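Local coordinates for protein kunitz-type conkunitzin-S1 (Conus striatus, PDB 6Q6C) that blocks voltage-activated potassium channels of the Shaker family, acting as a Kunitz-type neurotoxin from the venom of a cone snail, at residues S5-P10 against Q54-Y59; K21-N26 against R48-C53; T17-R22 against R34-G39. The protein carries 1 engineered substitution. One frame throughout, in Å; residues are numbered along the deposited sequence. Where two conformers were deposited one is given.

Interaction 1. Residues S5-P10 against Q54-Y59; sequences SLCDLP and QDTCLY. Engineered in segment 54-59: Asp-55 (natural residue Arg).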
loop_
_atom_site.group_PDB
_atom_site.type_symbol
_atom_site.label_atom_id
_atom_site.label_comp_id
_atom_site.label_asym_id
_atom_site.label_seq_id
_atom_site.Cartn_x
_atom_site.Cartn_y
_atom_site.Cartn_z
ATOM N N SER A 5 6.074 -10.258 3.902
ATOM C CA SER A 5 5.699 -9.629 5.199
ATOM C C SER A 5 5.262 -8.166 4.993
ATOM O O SER A 5 4.397 -7.704 5.771
ATOM C CB SER A 5 6.813 -9.707 6.180
ATOM O OG SER A 5 7.949 -8.987 5.714
ATOM N N LEU A 6 5.692 -7.483 3.919
ATOM C CA LEU A 6 5.249 -6.086 3.728
ATOM C C LEU A 6 3.724 -6.031 3.533
ATOM O O LEU A 6 3.128 -5.021 3.825
ATOM C CB LEU A 6 5.989 -5.462 2.542
ATOM C CG LEU A 6 5.656 -6.060 1.184
ATOM C CD1 LEU A 6 4.500 -5.360 0.507
ATOM C CD2 LEU A 6 6.880 -5.979 0.323
ATOM N N CYS A 7 3.116 -7.115 3.071
ATOM C CA CYS A 7 1.679 -7.125 2.750
ATOM C C CYS A 7 0.836 -6.994 4.024
ATOM O O CYS A 7 -0.352 -6.617 3.897
ATOM C CB CYS A 7 1.300 -8.404 2.024
ATOM S SG CYS A 7 2.224 -8.594 0.462
ATOM N N ASP A 8 1.424 -7.285 5.199
ATOM C CA ASP A 8 0.700 -7.186 6.494
ATOM C C ASP A 8 0.979 -5.852 7.181
ATOM O O ASP A 8 0.373 -5.647 8.219
ATOM C CB ASP A 8 1.067 -8.362 7.384
ATOM C CG ASP A 8 0.608 -9.699 6.807
ATOM O OD1 ASP A 8 -0.344 -9.747 5.964
ATOM O OD2 ASP A 8 1.215 -10.667 7.144
ATOM N N LEU A 9 1.758 -4.969 6.576
ATOM C CA LEU A 9 2.027 -3.682 7.230
ATOM C C LEU A 9 0.793 -2.788 7.152
ATOM O O LEU A 9 0.034 -2.842 6.199
ATOM C CB LEU A 9 3.218 -2.998 6.566
ATOM C CG LEU A 9 4.584 -3.673 6.731
ATOM C CD1 LEU A 9 5.588 -3.010 5.839
ATOM C CD2 LEU A 9 5.076 -3.645 8.165
ATOM N N PRO A 10 0.586 -1.906 8.134
ATOM C CA PRO A 10 -0.561 -0.993 8.104
ATOM C C PRO A 10 -0.424 0.000 6.969
ATOM O O PRO A 10 0.681 0.421 6.603
ATOM C CB PRO A 10 -0.499 -0.296 9.479
ATOM C CG PRO A 10 0.910 -0.448 9.936
ATOM C CD PRO A 10 1.462 -1.696 9.289
ATOM N N GLN A 54 -1.568 -6.245 -6.437
ATOM C CA GLN A 54 -2.191 -7.589 -6.610
ATOM C C GLN A 54 -1.105 -8.624 -6.908
ATOM O O GLN A 54 -1.112 -9.732 -6.314
ATOM C CB GLN A 54 -3.230 -7.557 -7.719
ATOM C CG GLN A 54 -4.464 -6.816 -7.275
ATOM C CD GLN A 54 -5.636 -6.871 -8.234
ATOM O OE1 GLN A 54 -6.807 -6.720 -7.816
ATOM N NE2 GLN A 54 -5.348 -7.015 -9.505
ATOM N N ASP A 55 -0.153 -8.279 -7.763
ATOM C CA ASP A 55 0.911 -9.237 -8.171
ATOM C C ASP A 55 1.768 -9.572 -6.952
ATOM O O ASP A 55 2.239 -10.687 -6.796
ATOM C CB ASP A 55 1.697 -8.577 -9.285
ATOM C CG ASP A 55 2.647 -9.485 -10.037
ATOM O OD1 ASP A 55 2.259 -10.593 -10.428
ATOM O OD2 ASP A 55 3.748 -9.033 -10.273
ATOM N N THR A 56 2.028 -8.592 -6.096
ATOM C CA THR A 56 2.931 -8.753 -4.930
ATOM C C THR A 56 2.235 -9.457 -3.769
ATOM O O THR A 56 2.884 -10.294 -3.092
ATOM C CB THR A 56 3.480 -7.404 -4.476
ATOM O OG1 THR A 56 4.159 -6.802 -5.560
ATOM C CG2 THR A 56 4.394 -7.510 -3.286
ATOM N N CYS A 57 0.992 -9.122 -3.486
ATOM C CA CYS A 57 0.330 -9.477 -2.224
ATOM C C CYS A 57 -0.859 -10.426 -2.391
ATOM O O CYS A 57 -1.085 -11.154 -1.494
ATOM C CB CYS A 57 -0.140 -8.249 -1.455
ATOM S SG CYS A 57 1.238 -7.241 -0.869
ATOM N N LEU A 58 -1.615 -10.373 -3.478
ATOM C CA LEU A 58 -2.863 -11.139 -3.562
ATOM C C LEU A 58 -2.554 -12.478 -4.222
ATOM O O LEU A 58 -3.018 -13.486 -3.750
ATOM C CB LEU A 58 -3.864 -10.321 -4.356
ATOM C CG LEU A 58 -5.264 -10.885 -4.413
ATOM C CD1 LEU A 58 -5.826 -11.243 -3.024
ATOM C CD2 LEU A 58 -6.158 -9.903 -5.147
ATOM N N TYR A 59 -1.776 -12.482 -5.294
ATOM C CA TYR A 59 -1.511 -13.667 -6.150
ATOM C C TYR A 59 -0.089 -14.143 -5.904
ATOM O O TYR A 59 0.756 -14.024 -6.809
ATOM C CB TYR A 59 -1.768 -13.290 -7.613
ATOM C CG TYR A 59 -3.184 -12.850 -7.837
ATOM C CD1 TYR A 59 -4.222 -13.771 -7.680
ATOM C CD2 TYR A 59 -3.523 -11.550 -8.157
ATOM C CE1 TYR A 59 -5.545 -13.397 -7.802
ATOM C CE2 TYR A 59 -4.843 -11.163 -8.309
ATOM C CZ TYR A 59 -5.864 -12.105 -8.183
ATOM O OH TYR A 59 -7.207 -11.769 -8.256
#

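Interaction 2. Residues K21-N26 against R48-C53; sequences KRIYYN and RRTYDC. With NO3 (nitrate ion), chain D; NO3 (nitrate ion), chain F; PO4 (phosphate ion), chain C.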
loop_
_atom_site.group_PDB
_atom_site.type_symbol
_atom_site.label_atom_id
_atom_site.label_comp_id
_atom_site.label_asym_id
_atom_site.label_seq_id
_atom_site.Cartn_x
_atom_site.Cartn_y
_atom_site.Cartn_z
ATOM N N LYS A 21 -2.088 9.619 -4.661
ATOM C CA LYS A 21 -2.898 8.375 -4.754
ATOM C C LYS A 21 -1.936 7.188 -4.692
ATOM O O LYS A 21 -1.018 7.096 -5.531
ATOM C CB LYS A 21 -3.673 8.355 -6.069
ATOM C CG LYS A 21 -4.674 9.489 -6.181
ATOM C CD LYS A 21 -5.510 9.511 -7.417
ATOM C CE LYS A 21 -6.543 10.612 -7.347
ATOM N NZ LYS A 21 -7.496 10.478 -8.472
ATOM N N ARG A 22 -2.164 6.304 -3.770
ATOM C CA ARG A 22 -1.441 5.045 -3.685
ATOM C C ARG A 22 -2.448 3.929 -3.383
ATOM O O ARG A 22 -3.600 4.152 -3.068
ATOM C CB ARG A 22 -0.362 5.109 -2.611
ATOM C CG ARG A 22 0.774 6.048 -2.956
ATOM C CD ARG A 22 1.686 5.623 -4.107
ATOM N NE ARG A 22 2.823 6.565 -4.313
ATOM C CZ ARG A 22 2.814 7.673 -4.943
ATOM N NH1 ARG A 22 1.726 8.071 -5.678
ATOM N NH2 ARG A 22 3.963 8.345 -4.777
ATOM N N ILE A 23 -1.940 2.736 -3.417
ATOM C CA ILE A 23 -2.671 1.469 -3.177
ATOM C C ILE A 23 -1.963 0.701 -2.063
ATOM O O ILE A 23 -0.717 0.683 -2.050
ATOM C CB ILE A 23 -2.706 0.656 -4.492
ATOM C CG1 ILE A 23 -3.292 1.425 -5.683
ATOM C CG2 ILE A 23 -3.454 -0.640 -4.238
ATOM C CD1 ILE A 23 -4.695 1.834 -5.510
ATOM N N TYR A 24 -2.737 0.118 -1.161
ATOM C CA TYR A 24 -2.180 -0.712 -0.105
ATOM C C TYR A 24 -2.929 -2.051 -0.132
ATOM O O TYR A 24 -4.079 -2.110 -0.518
ATOM C CB TYR A 24 -2.220 -0.034 1.257
ATOM C CG TYR A 24 -3.572 -0.047 1.938
ATOM C CD1 TYR A 24 -4.570 0.779 1.517
ATOM C CD2 TYR A 24 -3.857 -0.945 2.958
ATOM C CE1 TYR A 24 -5.807 0.799 2.118
ATOM C CE2 TYR A 24 -5.123 -0.996 3.525
ATOM C CZ TYR A 24 -6.128 -0.157 3.048
ATOM O OH TYR A 24 -7.376 -0.275 3.639
ATOM N N TYR A 25 -2.240 -3.081 0.344
ATOM C CA TYR A 25 -2.874 -4.389 0.536
ATOM C C TYR A 25 -3.544 -4.428 1.900
ATOM O O TYR A 25 -2.875 -4.262 2.915
ATOM C CB TYR A 25 -1.911 -5.555 0.345
ATOM C CG TYR A 25 -2.604 -6.892 0.461
ATOM C CD1 TYR A 25 -3.468 -7.316 -0.520
ATOM C CD2 TYR A 25 -2.360 -7.735 1.522
ATOM C CE1 TYR A 25 -4.118 -8.549 -0.429
ATOM C CE2 TYR A 25 -2.972 -8.980 1.615
ATOM C CZ TYR A 25 -3.805 -9.416 0.608
ATOM O OH TYR A 25 -4.469 -10.622 0.707
ATOM N N ASN A 26 -4.833 -4.676 1.908
ATOM C CA ASN A 26 -5.618 -4.853 3.141
ATOM C C ASN A 26 -5.758 -6.359 3.366
ATOM O O ASN A 26 -6.570 -7.004 2.743
ATOM C CB ASN A 26 -6.958 -4.136 3.053
ATOM C CG ASN A 26 -7.741 -4.105 4.343
ATOM O OD1 ASN A 26 -7.938 -5.177 4.959
ATOM N ND2 ASN A 26 -8.265 -2.947 4.706
ATOM N N ARG A 48 2.056 2.185 -6.432
ATOM C CA ARG A 48 1.484 3.141 -7.381
ATOM C C ARG A 48 0.326 2.535 -8.149
ATOM O O ARG A 48 -0.625 3.343 -8.495
ATOM C CB ARG A 48 2.511 3.711 -8.339
ATOM C CG ARG A 48 3.535 4.564 -7.613
ATOM C CD ARG A 48 4.485 5.185 -8.621
ATOM N NE ARG A 48 5.509 6.001 -8.022
ATOM C CZ ARG A 48 5.379 7.267 -7.685
ATOM N NH1 ARG A 48 4.218 7.864 -7.891
ATOM N NH2 ARG A 48 6.381 7.897 -7.081
ATOM N N ARG A 49 0.373 1.263 -8.465
ATOM C CA ARG A 49 -0.646 0.628 -9.312
ATOM C C ARG A 49 -1.281 -0.547 -8.585
ATOM O O ARG A 49 -0.579 -1.314 -7.874
ATOM C CB ARG A 49 0.043 0.145 -10.583
ATOM C CG ARG A 49 0.536 1.302 -11.432
ATOM C CD ARG A 49 0.706 0.842 -12.838
ATOM N NE ARG A 49 1.632 -0.263 -12.865
ATOM C CZ ARG A 49 1.523 -1.352 -13.626
ATOM N NH1 ARG A 49 0.452 -1.583 -14.384
ATOM N NH2 ARG A 49 2.486 -2.254 -13.571
ATOM N N THR A 50 -2.566 -0.716 -8.808
ATOM C CA THR A 50 -3.300 -1.913 -8.323
ATOM C C THR A 50 -2.619 -3.163 -8.860
ATOM O O THR A 50 -2.528 -4.136 -8.086
ATOM C CB THR A 50 -4.782 -1.807 -8.697
ATOM O OG1 THR A 50 -5.348 -0.690 -8.009
ATOM C CG2 THR A 50 -5.568 -3.027 -8.289
ATOM N N TYR A 51 -2.166 -3.139 -10.117
ATOM C CA TYR A 51 -1.506 -4.309 -10.738
ATOM C C TYR A 51 -0.361 -4.777 -9.822
ATOM O O TYR A 51 -0.264 -5.954 -9.506
ATOM C CB TYR A 51 -0.975 -3.923 -12.111
ATOM C CG TYR A 51 -0.320 -5.058 -12.822
ATOM C CD1 TYR A 51 0.991 -5.399 -12.545
ATOM C CD2 TYR A 51 -1.052 -5.850 -13.697
ATOM C CE1 TYR A 51 1.567 -6.497 -13.149
ATOM C CE2 TYR A 51 -0.459 -6.899 -14.374
ATOM C CZ TYR A 51 0.840 -7.234 -14.068
ATOM O OH TYR A 51 1.399 -8.297 -14.701
ATOM N N ASP A 52 0.483 -3.857 -9.392
ATOM C CA ASP A 52 1.665 -4.234 -8.586
ATOM C C ASP A 52 1.281 -4.717 -7.200
ATOM O O ASP A 52 1.858 -5.650 -6.716
ATOM C CB ASP A 52 2.659 -3.093 -8.541
ATOM C CG ASP A 52 3.204 -2.830 -9.916
ATOM O OD1 ASP A 52 3.547 -3.800 -10.668
ATOM O OD2 ASP A 52 3.261 -1.710 -10.220
ATOM N N CYS A 53 0.283 -4.131 -6.595
ATOM C CA CYS A 53 -0.158 -4.588 -5.282
ATOM C C CYS A 53 -0.762 -5.983 -5.410
ATOM O O CYS A 53 -0.377 -6.848 -4.633
ATOM C CB CYS A 53 -1.172 -3.596 -4.733
ATOM S SG CYS A 53 -1.845 -4.019 -3.106
HETATM N N NO3 D . 4.800 0.253 -7.797
HETATM O O1 NO3 D . 4.815 1.136 -6.620
HETATM O O2 NO3 D . 5.604 -0.853 -7.852
HETATM O O3 NO3 D . 3.235 0.101 -8.459
HETATM N N NO3 F . 8.727 5.839 -7.563
HETATM O O1 NO3 F . 9.036 6.189 -6.403
HETATM O O2 NO3 F . 9.173 6.727 -8.756
HETATM O O3 NO3 F . 7.799 4.371 -7.812
HETATM P P PO4 C . 6.932 11.713 -5.656
HETATM O O1 PO4 C . 6.175 12.529 -4.607
HETATM O O2 PO4 C . 6.784 10.235 -5.294
HETATM O O3 PO4 C . 8.324 12.223 -5.828
HETATM O O4 PO4 C . 6.207 11.840 -7.015
#

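Interaction 3. Residues T17-R22 against R34-G39; sequences TKAEKR and RFDYTG. With PO4 (phosphate ion), chain C; NO3 (nitrate ion), chain E.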
loop_
_atom_site.group_PDB
_atom_site.type_symbol
_atom_site.label_atom_id
_atom_site.label_comp_id
_atom_site.label_asym_id
_atom_site.label_seq_id
_atom_site.Cartn_x
_atom_site.Cartn_y
_atom_site.Cartn_z
ATOM N N THR A 17 3.783 16.434 3.199
ATOM C CA THR A 17 2.548 17.253 3.015
ATOM C C THR A 17 1.975 17.131 1.600
ATOM O O THR A 17 1.060 17.888 1.236
ATOM C CB THR A 17 2.818 18.710 3.418
ATOM O OG1 THR A 17 3.804 19.176 2.499
ATOM C CG2 THR A 17 3.257 18.894 4.841
ATOM N N LYS A 18 2.526 16.247 0.792
ATOM C CA LYS A 18 1.903 15.986 -0.515
ATOM C C LYS A 18 0.574 15.260 -0.342
ATOM O O LYS A 18 0.279 14.841 0.734
ATOM C CB LYS A 18 2.851 15.267 -1.461
ATOM C CG LYS A 18 4.127 15.983 -1.652
ATOM C CD LYS A 18 5.162 15.105 -2.371
ATOM C CE LYS A 18 6.396 15.790 -2.888
ATOM N NZ LYS A 18 7.370 14.816 -3.447
ATOM N N ALA A 19 -0.141 15.040 -1.437
ATOM C CA ALA A 19 -1.443 14.344 -1.393
ATOM C C ALA A 19 -1.503 13.491 -2.650
ATOM O O ALA A 19 -1.923 13.958 -3.710
ATOM C CB ALA A 19 -2.583 15.350 -1.299
ATOM N N GLU A 20 -1.049 12.275 -2.498
ATOM C CA GLU A 20 -0.808 11.363 -3.621
ATOM C C GLU A 20 -1.668 10.108 -3.519
ATOM O O GLU A 20 -1.972 9.646 -2.409
ATOM C CB GLU A 20 0.653 10.929 -3.610
ATOM C CG GLU A 20 1.535 12.089 -3.889
ATOM C CD GLU A 20 3.017 11.799 -3.951
ATOM O OE1 GLU A 20 3.748 12.718 -4.334
ATOM O OE2 GLU A 20 3.466 10.775 -3.404
ATOM N N LYS A 21 -2.088 9.619 -4.661
ATOM C CA LYS A 21 -2.898 8.375 -4.754
ATOM C C LYS A 21 -1.936 7.188 -4.692
ATOM O O LYS A 21 -1.018 7.096 -5.531
ATOM C CB LYS A 21 -3.673 8.355 -6.069
ATOM C CG LYS A 21 -4.674 9.489 -6.181
ATOM C CD LYS A 21 -5.510 9.511 -7.417
ATOM C CE LYS A 21 -6.543 10.612 -7.347
ATOM N NZ LYS A 21 -7.496 10.478 -8.472
ATOM N N ARG A 22 -2.164 6.304 -3.770
ATOM C CA ARG A 22 -1.441 5.045 -3.685
ATOM C C ARG A 22 -2.448 3.929 -3.383
ATOM O O ARG A 22 -3.600 4.152 -3.068
ATOM C CB ARG A 22 -0.362 5.109 -2.611
ATOM C CG ARG A 22 0.774 6.048 -2.956
ATOM C CD ARG A 22 1.686 5.623 -4.107
ATOM N NE ARG A 22 2.823 6.565 -4.313
ATOM C CZ ARG A 22 2.814 7.673 -4.943
ATOM N NH1 ARG A 22 1.726 8.071 -5.678
ATOM N NH2 ARG A 22 3.963 8.345 -4.777
ATOM N N ARG A 34 -7.410 1.863 -1.896
ATOM C CA ARG A 34 -6.833 3.190 -2.157
ATOM C C ARG A 34 -6.530 3.905 -0.844
ATOM O O ARG A 34 -7.352 3.898 0.100
ATOM C CB ARG A 34 -7.785 4.045 -2.984
ATOM C CG ARG A 34 -7.949 3.563 -4.418
ATOM C CD ARG A 34 -9.046 4.397 -5.062
ATOM N NE ARG A 34 -10.364 4.036 -4.559
ATOM C CZ ARG A 34 -11.176 4.849 -3.900
ATOM N NH1 ARG A 34 -12.347 4.408 -3.465
ATOM N NH2 ARG A 34 -10.842 6.114 -3.731
ATOM N N PHE A 35 -5.440 4.644 -0.830
ATOM C CA PHE A 35 -5.139 5.526 0.283
ATOM C C PHE A 35 -4.366 6.754 -0.201
ATOM O O PHE A 35 -3.907 6.809 -1.340
ATOM C CB PHE A 35 -4.443 4.836 1.449
ATOM C CG PHE A 35 -2.988 4.588 1.249
ATOM C CD1 PHE A 35 -2.513 3.616 0.376
ATOM C CD2 PHE A 35 -2.082 5.228 2.050
ATOM C CE1 PHE A 35 -1.157 3.367 0.290
ATOM C CE2 PHE A 35 -0.723 4.955 1.997
ATOM C CZ PHE A 35 -0.264 4.038 1.093
ATOM N N ASP A 36 -4.355 7.741 0.681
ATOM C CA ASP A 36 -3.653 9.008 0.432
ATOM C C ASP A 36 -2.297 8.957 1.119
ATOM O O ASP A 36 -2.206 8.672 2.334
ATOM C CB ASP A 36 -4.409 10.204 0.988
ATOM C CG ASP A 36 -3.588 11.494 0.963
ATOM O OD1 ASP A 36 -3.369 12.007 -0.080
ATOM O OD2 ASP A 36 -3.347 12.106 2.033
ATOM N N TYR A 37 -1.259 9.255 0.327
ATOM C CA TYR A 37 0.122 9.239 0.818
ATOM C C TYR A 37 0.726 10.627 0.692
ATOM O O TYR A 37 0.449 11.329 -0.328
ATOM C CB TYR A 37 0.886 8.223 -0.021
ATOM C CG TYR A 37 2.356 8.051 0.326
ATOM C CD1 TYR A 37 2.736 7.725 1.620
ATOM C CD2 TYR A 37 3.377 8.273 -0.596
ATOM C CE1 TYR A 37 4.067 7.597 1.969
ATOM C CE2 TYR A 37 4.723 8.098 -0.267
ATOM C CZ TYR A 37 5.084 7.788 1.029
ATOM O OH TYR A 37 6.398 7.635 1.372
ATOM N N THR A 38 1.508 10.981 1.696
ATOM C CA THR A 38 2.109 12.328 1.744
ATOM C C THR A 38 3.444 12.430 1.062
ATOM O O THR A 38 4.033 13.545 1.079
ATOM C CB THR A 38 2.213 12.825 3.173
ATOM O OG1 THR A 38 3.175 11.969 3.821
ATOM C CG2 THR A 38 0.886 12.886 3.884
ATOM N N GLY A 39 3.921 11.348 0.450
ATOM C CA GLY A 39 5.121 11.424 -0.417
ATOM C C GLY A 39 6.429 11.052 0.233
ATOM O O GLY A 39 7.409 10.900 -0.518
HETATM P P PO4 C . 6.932 11.713 -5.656
HETATM O O1 PO4 C . 6.175 12.529 -4.607
HETATM O O2 PO4 C . 6.784 10.235 -5.294
HETATM O O3 PO4 C . 8.324 12.223 -5.828
HETATM O O4 PO4 C . 6.207 11.840 -7.015
HETATM N N NO3 E . 7.497 6.321 -1.480
HETATM O O1 NO3 E . 8.087 7.374 -0.444
HETATM O O2 NO3 E . 6.788 6.867 -3.018
HETATM O O3 NO3 E . 6.588 5.115 -1.049
HETATM O O HOH W 1 -2.083 14.304 2.068
HETATM O O HOH W 2 8.571 13.919 -1.035
#

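Interaction 1. Residues S5-P10 against Q54-Y59
Cys-7 and Cys-57 join the short 3-10 turn near the N-terminus to the C-terminal helix by a disulfide, SG to SG 2.1 Å. Its chi3 is -84°, so the two halves stand almost at right angles about the S-S bond. Each sulfur sits beside its own backbone N, with chi1 near -60° in Cys-7 and -66° in Cys-57, and the CA atoms are held 5.7 Å apart. Pairing the first cysteine with the last is the hallmark disulfide of the Kunitz (BPTI) fold, here tying the two ends of the domain together.

Apolar contact supplements the covalent bond from one flank. The CD1 branch of Leu-6 lies 4.0 Å from Cys-57 SG and reaches, more loosely, the CG2 methyl of Thr-56 at 4.4 Å. That methyl faces the turn, whereas Thr-56 OG1 bonds back to Asp-52 O in the preceding helical turn.

Each partner is shaped by its own backbone bonds. Asp-8 N to Ser-5 O, 3.1 Å, is one of two bonds that close the 3-10 turn; in helix 50-58, Gln-54 O accepts from both Leu-58 N and Tyr-59 N, consistent with the widened last turn of the helix.

Beside this junction runs strand 20-26: its Tyr-25 packs against Cys-7, Cys-57 and Leu-58, while Phe-47 of a loop touches Thr-56 of helix 50-58.

Interaction 2. Residues K21-N26 against R48-C53
The side chains of Arg-22 and Arg-48 run side by side, pointing the same way, and each guanidinium group covers one face of the other, with planes 44° apart. Arg-48 CZ stands 3.4 Å above the Arg-22 plane, offset toward its rim, and Arg-22 NH2 lies over one face of the Arg-48 guanidinium, 3.2 Å from Arg-48 NH1. The edges turn to anions: phosphate O2 lies in the Arg-22 plane, and Arg-48 donates through NE to O3 of the chain F nitrate (2.8 Å, 163°) and through NH2 to phosphate O2 (3.0 Å). Glu-20, in a salt bridge with Arg-22, adds negative charge, which probably makes the close approach of the two cations tolerable. The ions probably come from the crystallisation liquor. Arg-22 is bent at chi2 (-69°), and its NH1 binds Lys-21 O from above the carbonyl plane.

At the helix start, the chain D nitrate accepts from Arg-48 N at O1 (3.0 Å) and from Arg-49 N at O3.

Away from the charges the contact is mostly apolar, centred on Ile-23. Its CD1 methyl rests against the hydroxyl oxygen of Thr-50, OG1, at 3.6 Å, the two side chains crossing at a slant, and its CG2 reaches Cys-53 CB at 3.8 Å. Cys-53 SG, in the conformer given, lies at the edge of the Tyr-25 ring, 3.8 Å from Tyr-25 CB.

Cys-53 also forms the disulfide to Cys-32. Helix 50-58 is thereby pinned to strand 31-37 while packing on strand 20-26, so that the C-terminal helix lies on the beta hairpin, as in the Kunitz (BPTI) fold.

Interaction 3. Residues T17-R22 against R34-G39
Arg-22 and Tyr-37 meet on one face of the antiparallel beta hairpin of the Kunitz fold, built from strands 20-26 and 31-37. Their side chains run aslant, with guanidinium and ring planes 52° apart, and the closest touch is aliphatic: Arg-22 CG to Tyr-37 CB, 3.7 Å. Phe-35 and Glu-20 share this face. The Phe-35 ring brings CE1 to 3.5 Å from Arg-22 CB; its CG occupies the position between backbone N and carbonyl carbon (chi1 78°), which turns the ring toward the arginine. Glu-20, extended beyond CG, brings OE2 to 3.8 Å from Tyr-37 CD2, at a slant to the ring, and forms a salt bridge through OE2 with Arg-22 NH2 at 2.8 Å. Gly-39 N lies over one face of the Tyr-37 ring, offset toward its rim, while O1 of the chain E nitrate sits at the ring edge, very close to Tyr-37 OH, a contact too short to be certain in detail.

The strand register places these side chains on one face. Glu-20 with Tyr-37 and Arg-22 with Phe-35 are hydrogen-bonded pairs, each closed by two N-H to O bonds; the Arg-22 N to Phe-35 O bond is nearly straight at 165°. Between them Lys-21 and Asp-36 form a non-hydrogen-bonded pair whose side chains leave on the other face.

On the N-terminal side of Glu-20, and beyond Tyr-37 in the partner strand, the pairing continues less regularly, with Lys-18 N bonded to Thr-38 O at 3.1 Å and Thr-38 OG1 bonded to the adjoining loop at Ser-13 and Gly-16. Lys-18 reaches the phosphate with NZ, and one water donates both to Lys-18 O at 2.8 Å and to Asp-36 OD2.

How the interactions relate
The three contacts run from the joined chain ends to the open end of the hairpin, away from its turn. Interactions 1 and 2 both use helix 50-58 and are partly buried; they meet at Tyr-25, whose CG lies 3.4 Å from Cys-57 CB. Interaction 3 is a surface contact on the opposite side of the chain's centre from interaction 1, their centres about 18 Å apart. Interactions 2 and 3 share Lys-21 and Arg-22 of strand 20-26, and both touch the phosphate. Chemistry follows place: a covalent link with sparse apolar contact in 1, apolar packing grading into arginines gathered round crystallisation anions in 2, and backbone hydrogen bonds with charged and aromatic side chains in 3.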